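PDB 1X3L: glycerate 2-kinase, which catalyses the ATP-dependent phosphorylation of D-glycerate to 2-phosphoglycerate and can also take phosphate from other nucleotides or pyrophosphate. Local coordinates for residues I241-L245 and R246-E250; E231-E235 and S236-H240; T216-D219 and A220-L224. One frame throughout, in Å; residues are numbered along the deposited sequence.

Contact 1 (I241-L245 and R246-E250); sequences IERGL and RGEVE
The carbonyl oxygen Arg243 O is gripped by more than one amide. Glu248 N donates to it at 2.9 Å, and Arg246 N adds a weak bond to the same atom. Arg246 N also keeps the helical bond to Glu242 O. The bonds Glu248 N to Arg243 O and Gly247 N to Gly244 O (3.0 Å) make a Schellman motif closing the C-terminal end of helix 235-246, with Gly247 at positive phi (84°). The carboxylate of Glu248 joins two arginines. Its OE1 takes Arg243 NE at 3.0 Å, on the anti side of the carboxylate and in the guanidinium plane. Its OE2 takes Arg246 NE at 2.7 Å, from above the carboxylate plane. The bend at chi3 (65°) turns the Arg243 guanidinium toward Glu248. Val249 CG1 sits over the centre of one guanidinium face, 3.9 Å from Arg243 CZ. With an alanine at Arg243, Glu248 OE1 would probably lose its NE partner and Val249 CG1 the guanidinium face it rests on. Val249 CG2 presses against the bare backbone of Gly244, 3.3 Å from Gly244 CA. A water donates to both Gly244 O and Val249 O, tying the last helical turn to the outgoing chain.

Contact 2 (E231-E235 and S236-H240); sequences EKVPE and SVRLH. With EDO (1,2-ethanediol), chain F.
This is the N-terminal end of helix 235-246, with Pro234 at the N-cap position. The helix belongs to the connection between the neighbouring parallel strands 188-194 and 260-266. Pro234 O accepts Val237 N at 3.1 Å and makes a weak bond with Arg238 N. Glu235 O takes Leu239 N at 2.8 Å, the first strong i to i+4 bond here. The proline ring leans on Val237: Pro234 CG is 3.4 Å from Val237 CG2, a close approach for two carbons. Thr152 of helix 146-158 touches both side chains. On another side of the turn Arg238 folds back over the incoming loop. Its chain bends at chi3 (-59°), which brings NH1 to the backbone. Arg238 NH1 donates to Val233 O at 2.7 Å, and also bonds Trp230 O in the same loop. Val233 CG2 touches the arginine chain at a slant, 3.6 Å from Arg238 NH1. Glu235 CA lies over one face of the guanidinium. Over the opposite face comes Glu231 OE2, in a long salt bridge of 3.9 Å to Arg238 NE, with no N-H pointing at the oxygen.

Contact 3 (T216-D219 and A220-L224); sequences TFED and AKRIL. With EDO (1,2-ethanediol), chain F.
Thr216 and Asp219 close the N-terminal end of helix 217-226 with a capping box. Asp219 N donates to Thr216 OG1 at 3.2 Å, and Thr216 N returns a bond to Asp219 OD2 at 3.0 Å, 37° out of the carboxylate plane. With chi1 at 61°, Thr216 OG1 lies between the backbone N and carbonyl carbon, where it faces Asp219 N. Ala220 N then bonds Thr216 O at 3.0 Å.

The packed side is buried: Phe217, Ala220 and Ile223 lie here. Ala220 CB is 3.4 Å from Phe217 O, and Ile223 CG1 and CD1 lie against Asp219 O, which also accepts the helical bond from Ile223 N. Beyond these segments, Ile223 touches Thr168 and Val169 of helix 163-171.

The other side faces solvent and is polar; Glu218 and Arg222 are exposed there. Arg222 reaches back, extended from CG to NE, to two acids one turn earlier. Glu218 CG lies 3.4 Å over one guanidinium face, offset toward the rim. Glu218 OE2 forms a salt bridge with Arg222 NH2, although the modelled 2.5 Å is doubtfully short. The Glu218 carboxylate and Arg222 guanidinium planes are 65° apart. Asp219 OD1 forms a second salt bridge, 3.1 Å from Arg222 NH1. One Asp219 oxygen thus serves the cap, the other the arginine. Between the two sides Lys221 runs fully extended toward helix 235-246; NZ pairs with Glu242 and donates to O1 of an ethanediol, probably from the crystallisation liquor, at 2.9 Å.

Around this helical turn, Asp219 also meets Thr168. Phe217 sets its ring edge-to-face with His172. Toward helix 235-246, Phe217, Glu218 and Lys221 meet Leu245, and Leu224 meets Ile241. Helix 217-226 lies in the connection from strand 188-194 to strand 260-266.

Contacts 2 and 1 are the start and end of one helix, 235-246; contact 3 opens the helix before it, 217-226. Contact 1 is a surface contact, while contacts 2 and 3 are partly buried. Their ends are closed differently: side chain and backbone share the work in contact 3, backbone alone in the Schellman turn of contact 1, and in contact 2 the N-cap residue is a proline, whose ring offers no acceptor. Each contact has an arginine, paired with carboxylates in contacts 1 and 3 but mainly with backbone carbonyls in contact 2. Phe217 of contact 3 packs against Gly244 of contact 1 and His240 of contact 2. Val233 of contact 2 meets Leu224 of contact 3.

Contact 1 (I241-L245 and R246-E250)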
# COMPACT_ATOMS: atom_id res chain seq x y z
N ILE A 241 9.82 -11.01 -27.62
CA ILE A 241 10.01 -9.58 -27.80
C ILE A 241 10.20 -9.23 -29.28
O ILE A 241 9.68 -8.22 -29.74
CB ILE A 241 11.20 -9.07 -26.95
CG1 ILE A 241 10.79 -9.09 -25.47
CG2 ILE A 241 11.59 -7.66 -27.39
CD1 ILE A 241 11.91 -8.75 -24.50
N GLU A 242 10.94 -10.06 -30.01
CA GLU A 242 11.14 -9.82 -31.44
C GLU A 242 9.78 -9.92 -32.14
O GLU A 242 9.48 -9.15 -33.06
CB GLU A 242 12.10 -10.85 -32.04
CG GLU A 242 13.57 -10.62 -31.69
CD GLU A 242 14.08 -9.28 -32.19
OE1 GLU A 242 13.79 -8.94 -33.36
OE2 GLU A 242 14.76 -8.57 -31.44
N ARG A 243 8.96 -10.87 -31.70
CA ARG A 243 7.63 -11.03 -32.28
C ARG A 243 6.82 -9.77 -32.01
O ARG A 243 6.06 -9.32 -32.87
CB ARG A 243 6.92 -12.24 -31.68
CG ARG A 243 7.52 -13.59 -32.03
CD ARG A 243 6.55 -14.71 -31.69
NE ARG A 243 5.35 -14.61 -32.52
CZ ARG A 243 4.18 -15.16 -32.22
NH1 ARG A 243 4.03 -15.87 -31.10
NH2 ARG A 243 3.14 -15.01 -33.04
N GLY A 244 6.99 -9.20 -30.82
CA GLY A 244 6.28 -7.99 -30.47
C GLY A 244 6.73 -6.84 -31.35
O GLY A 244 5.93 -6.00 -31.76
N LEU A 245 8.03 -6.80 -31.64
CA LEU A 245 8.57 -5.75 -32.49
C LEU A 245 8.02 -5.88 -33.91
O LEU A 245 7.84 -4.89 -34.60
CB LEU A 245 10.09 -5.83 -32.52
CG LEU A 245 10.81 -5.47 -31.23
CD1 LEU A 245 12.31 -5.65 -31.43
CD2 LEU A 245 10.49 -4.02 -30.85
N ARG A 246 7.75 -7.11 -34.33
CA ARG A 246 7.21 -7.34 -35.66
C ARG A 246 5.70 -7.11 -35.68
O ARG A 246 5.08 -7.09 -36.75
CB ARG A 246 7.52 -8.77 -36.13
CG ARG A 246 8.98 -9.00 -36.50
CD ARG A 246 9.15 -10.31 -37.27
NE ARG A 246 9.15 -11.49 -36.41
CZ ARG A 246 10.18 -11.87 -35.66
NH1 ARG A 246 11.30 -11.16 -35.66
NH2 ARG A 246 10.09 -12.95 -34.91
N GLY A 247 5.10 -6.95 -34.50
CA GLY A 247 3.67 -6.72 -34.43
C GLY A 247 2.86 -8.00 -34.46
O GLY A 247 1.66 -7.97 -34.72
N GLU A 248 3.52 -9.13 -34.21
CA GLU A 248 2.85 -10.43 -34.21
C GLU A 248 2.07 -10.69 -32.91
O GLU A 248 1.16 -11.51 -32.88
CB GLU A 248 3.87 -11.54 -34.43
CG GLU A 248 4.47 -11.54 -35.83
CD GLU A 248 5.66 -12.46 -35.96
OE1 GLU A 248 5.69 -13.49 -35.25
OE2 GLU A 248 6.56 -12.17 -36.78
N VAL A 249 2.45 -9.99 -31.85
CA VAL A 249 1.76 -10.14 -30.57
C VAL A 249 1.33 -8.76 -30.09
O VAL A 249 1.99 -7.76 -30.37
CB VAL A 249 2.67 -10.82 -29.51
CG1 VAL A 249 2.99 -12.24 -29.94
CG2 VAL A 249 3.94 -10.03 -29.32
N GLU A 250 0.22 -8.70 -29.37
CA GLU A 250 -0.30 -7.43 -28.89
C GLU A 250 0.59 -6.73 -27.88
O GLU A 250 1.29 -7.37 -27.09
CB GLU A 250 -1.71 -7.61 -28.33
CG GLU A 250 -2.70 -8.17 -29.35
CD GLU A 250 -4.11 -8.30 -28.80
OE1 GLU A 250 -4.28 -8.28 -27.56
OE2 GLU A 250 -5.05 -8.43 -29.62
O HOH W 1 3.41 -5.10 -31.28

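Contact 2 (E231-E235 and S236-H240)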
# COMPACT_ATOMS: atom_id res chain seq x y z
N GLU A 231 21.49 -10.92 -24.74
CA GLU A 231 21.94 -12.21 -25.23
C GLU A 231 21.98 -13.23 -24.10
O GLU A 231 22.04 -14.44 -24.34
CB GLU A 231 23.33 -12.09 -25.86
CG GLU A 231 23.40 -11.18 -27.08
CD GLU A 231 22.63 -11.72 -28.28
OE1 GLU A 231 22.56 -11.02 -29.31
OE2 GLU A 231 22.09 -12.85 -28.19
N LYS A 232 21.94 -12.75 -22.86
CA LYS A 232 21.99 -13.63 -21.70
C LYS A 232 20.63 -14.20 -21.31
O LYS A 232 20.56 -15.28 -20.72
CB LYS A 232 22.61 -12.90 -20.51
CG LYS A 232 24.08 -12.51 -20.71
CD LYS A 232 24.65 -11.88 -19.44
CE LYS A 232 26.14 -11.58 -19.57
NZ LYS A 232 26.42 -10.53 -20.60
N VAL A 233 19.56 -13.48 -21.62
CA VAL A 233 18.22 -13.96 -21.29
C VAL A 233 17.88 -15.15 -22.17
O VAL A 233 18.43 -15.31 -23.26
CB VAL A 233 17.15 -12.86 -21.52
CG1 VAL A 233 17.46 -11.65 -20.67
CG2 VAL A 233 17.11 -12.48 -23.00
N PRO A 234 16.96 -16.02 -21.71
CA PRO A 234 16.59 -17.19 -22.52
C PRO A 234 16.12 -16.80 -23.92
O PRO A 234 15.65 -15.68 -24.15
CB PRO A 234 15.50 -17.86 -21.69
CG PRO A 234 14.91 -16.72 -20.91
CD PRO A 234 16.13 -15.95 -20.50
N GLU A 235 16.26 -17.73 -24.86
CA GLU A 235 15.87 -17.51 -26.24
C GLU A 235 14.39 -17.15 -26.35
O GLU A 235 14.00 -16.31 -27.15
CB GLU A 235 16.16 -18.76 -27.07
CG GLU A 235 16.36 -18.51 -28.56
CD GLU A 235 16.41 -19.80 -29.36
OE1 GLU A 235 17.09 -20.76 -28.92
OE2 GLU A 235 15.78 -19.86 -30.44
N SER A 236 13.57 -17.80 -25.52
CA SER A 236 12.13 -17.57 -25.53
C SER A 236 11.77 -16.11 -25.24
O SER A 236 10.77 -15.60 -25.75
CB SER A 236 11.44 -18.47 -24.50
OG SER A 236 11.81 -18.11 -23.18
N VAL A 237 12.59 -15.44 -24.43
CA VAL A 237 12.33 -14.05 -24.10
C VAL A 237 12.66 -13.17 -25.30
O VAL A 237 11.87 -12.30 -25.68
CB VAL A 237 13.15 -13.58 -22.87
CG1 VAL A 237 13.03 -12.08 -22.69
CG2 VAL A 237 12.65 -14.29 -21.63
N ARG A 238 13.82 -13.39 -25.92
CA ARG A 238 14.19 -12.61 -27.09
C ARG A 238 13.17 -12.84 -28.20
O ARG A 238 12.76 -11.90 -28.88
CB ARG A 238 15.58 -12.99 -27.60
CG ARG A 238 16.73 -12.29 -26.91
CD ARG A 238 18.02 -12.47 -27.71
NE ARG A 238 18.36 -13.88 -27.88
CZ ARG A 238 18.75 -14.67 -26.89
NH1 ARG A 238 18.86 -14.20 -25.65
NH2 ARG A 238 19.02 -15.95 -27.13
N LEU A 239 12.75 -14.09 -28.37
CA LEU A 239 11.79 -14.42 -29.42
C LEU A 239 10.44 -13.73 -29.23
O LEU A 239 9.88 -13.20 -30.18
CB LEU A 239 11.59 -15.94 -29.51
CG LEU A 239 10.62 -16.40 -30.60
CD1 LEU A 239 11.14 -15.97 -31.97
CD2 LEU A 239 10.45 -17.91 -30.54
N HIS A 240 9.92 -13.75 -28.01
CA HIS A 240 8.63 -13.11 -27.78
C HIS A 240 8.71 -11.62 -28.03
O HIS A 240 7.79 -11.02 -28.57
CB HIS A 240 8.14 -13.34 -26.35
CG HIS A 240 6.87 -12.61 -26.05
ND1 HIS A 240 5.67 -12.93 -26.65
CD2 HIS A 240 6.63 -11.52 -25.28
CE1 HIS A 240 4.74 -12.07 -26.27
NE2 HIS A 240 5.30 -11.21 -25.44
C1 EDO F . 20.04 -7.81 -31.85
O1 EDO F . 19.16 -6.76 -32.26
C2 EDO F . 19.39 -9.17 -32.10
O2 EDO F . 20.27 -10.22 -31.70

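Contact 3 (T216-D219 and A220-L224)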
# COMPACT_ATOMS: atom_id res chain seq x y z
N THR A 216 7.03 0.14 -24.35
CA THR A 216 6.85 -0.70 -25.52
C THR A 216 7.84 -1.85 -25.59
O THR A 216 8.74 -1.96 -24.75
CB THR A 216 7.03 0.12 -26.80
OG1 THR A 216 8.36 0.66 -26.81
CG2 THR A 216 6.04 1.27 -26.84
N PHE A 217 7.68 -2.70 -26.60
CA PHE A 217 8.58 -3.83 -26.80
C PHE A 217 9.96 -3.26 -27.11
O PHE A 217 10.98 -3.81 -26.71
CB PHE A 217 8.11 -4.69 -27.98
CG PHE A 217 6.96 -5.60 -27.65
CD1 PHE A 217 7.13 -6.66 -26.77
CD2 PHE A 217 5.71 -5.39 -28.21
CE1 PHE A 217 6.07 -7.50 -26.45
CE2 PHE A 217 4.64 -6.23 -27.90
CZ PHE A 217 4.82 -7.28 -27.02
N GLU A 218 9.98 -2.14 -27.82
CA GLU A 218 11.23 -1.49 -28.18
C GLU A 218 11.94 -1.01 -26.90
O GLU A 218 13.16 -1.14 -26.79
CB GLU A 218 10.95 -0.31 -29.11
CG GLU A 218 12.19 0.34 -29.70
CD GLU A 218 11.85 1.19 -30.91
OE1 GLU A 218 11.33 0.62 -31.90
OE2 GLU A 218 12.11 2.41 -30.88
N ASP A 219 11.17 -0.48 -25.95
CA ASP A 219 11.75 -0.03 -24.69
C ASP A 219 12.35 -1.22 -23.96
O ASP A 219 13.43 -1.13 -23.38
CB ASP A 219 10.70 0.64 -23.80
CG ASP A 219 10.24 1.98 -24.33
OD1 ASP A 219 11.05 2.68 -24.99
OD2 ASP A 219 9.07 2.36 -24.09
N ALA A 220 11.63 -2.34 -23.97
CA ALA A 220 12.09 -3.55 -23.31
C ALA A 220 13.40 -4.07 -23.91
O ALA A 220 14.31 -4.48 -23.18
CB ALA A 220 11.02 -4.63 -23.38
N LYS A 221 13.51 -4.04 -25.23
CA LYS A 221 14.72 -4.51 -25.89
C LYS A 221 15.89 -3.58 -25.57
O LYS A 221 16.99 -4.03 -25.23
CB LYS A 221 14.52 -4.59 -27.41
CG LYS A 221 15.70 -5.22 -28.15
CD LYS A 221 15.42 -5.38 -29.64
CE LYS A 221 16.60 -6.04 -30.35
NZ LYS A 221 16.36 -6.14 -31.82
N ARG A 222 15.66 -2.27 -25.69
CA ARG A 222 16.69 -1.28 -25.39
C ARG A 222 17.26 -1.53 -24.00
O ARG A 222 18.48 -1.50 -23.81
CB ARG A 222 16.09 0.13 -25.42
CG ARG A 222 15.69 0.62 -26.80
CD ARG A 222 14.80 1.85 -26.68
NE ARG A 222 14.53 2.47 -27.97
CZ ARG A 222 13.62 3.43 -28.16
NH1 ARG A 222 12.89 3.86 -27.14
NH2 ARG A 222 13.44 3.95 -29.36
N ILE A 223 16.37 -1.78 -23.05
CA ILE A 223 16.76 -2.03 -21.67
C ILE A 223 17.63 -3.27 -21.51
O ILE A 223 18.67 -3.22 -20.85
CB ILE A 223 15.50 -2.18 -20.77
CG1 ILE A 223 14.83 -0.81 -20.60
CG2 ILE A 223 15.88 -2.78 -19.42
CD1 ILE A 223 13.50 -0.86 -19.86
N LEU A 224 17.21 -4.38 -22.11
CA LEU A 224 17.98 -5.61 -22.02
C LEU A 224 19.36 -5.44 -22.64
O LEU A 224 20.35 -5.98 -22.13
CB LEU A 224 17.24 -6.77 -22.70
CG LEU A 224 15.98 -7.25 -21.98
CD1 LEU A 224 15.36 -8.40 -22.75
CD2 LEU A 224 16.33 -7.69 -20.57
C1 EDO F . 20.04 -7.81 -31.85
O1 EDO F . 19.16 -6.76 -32.26
C2 EDO F . 19.39 -9.17 -32.10
O2 EDO F . 20.27 -10.22 -31.70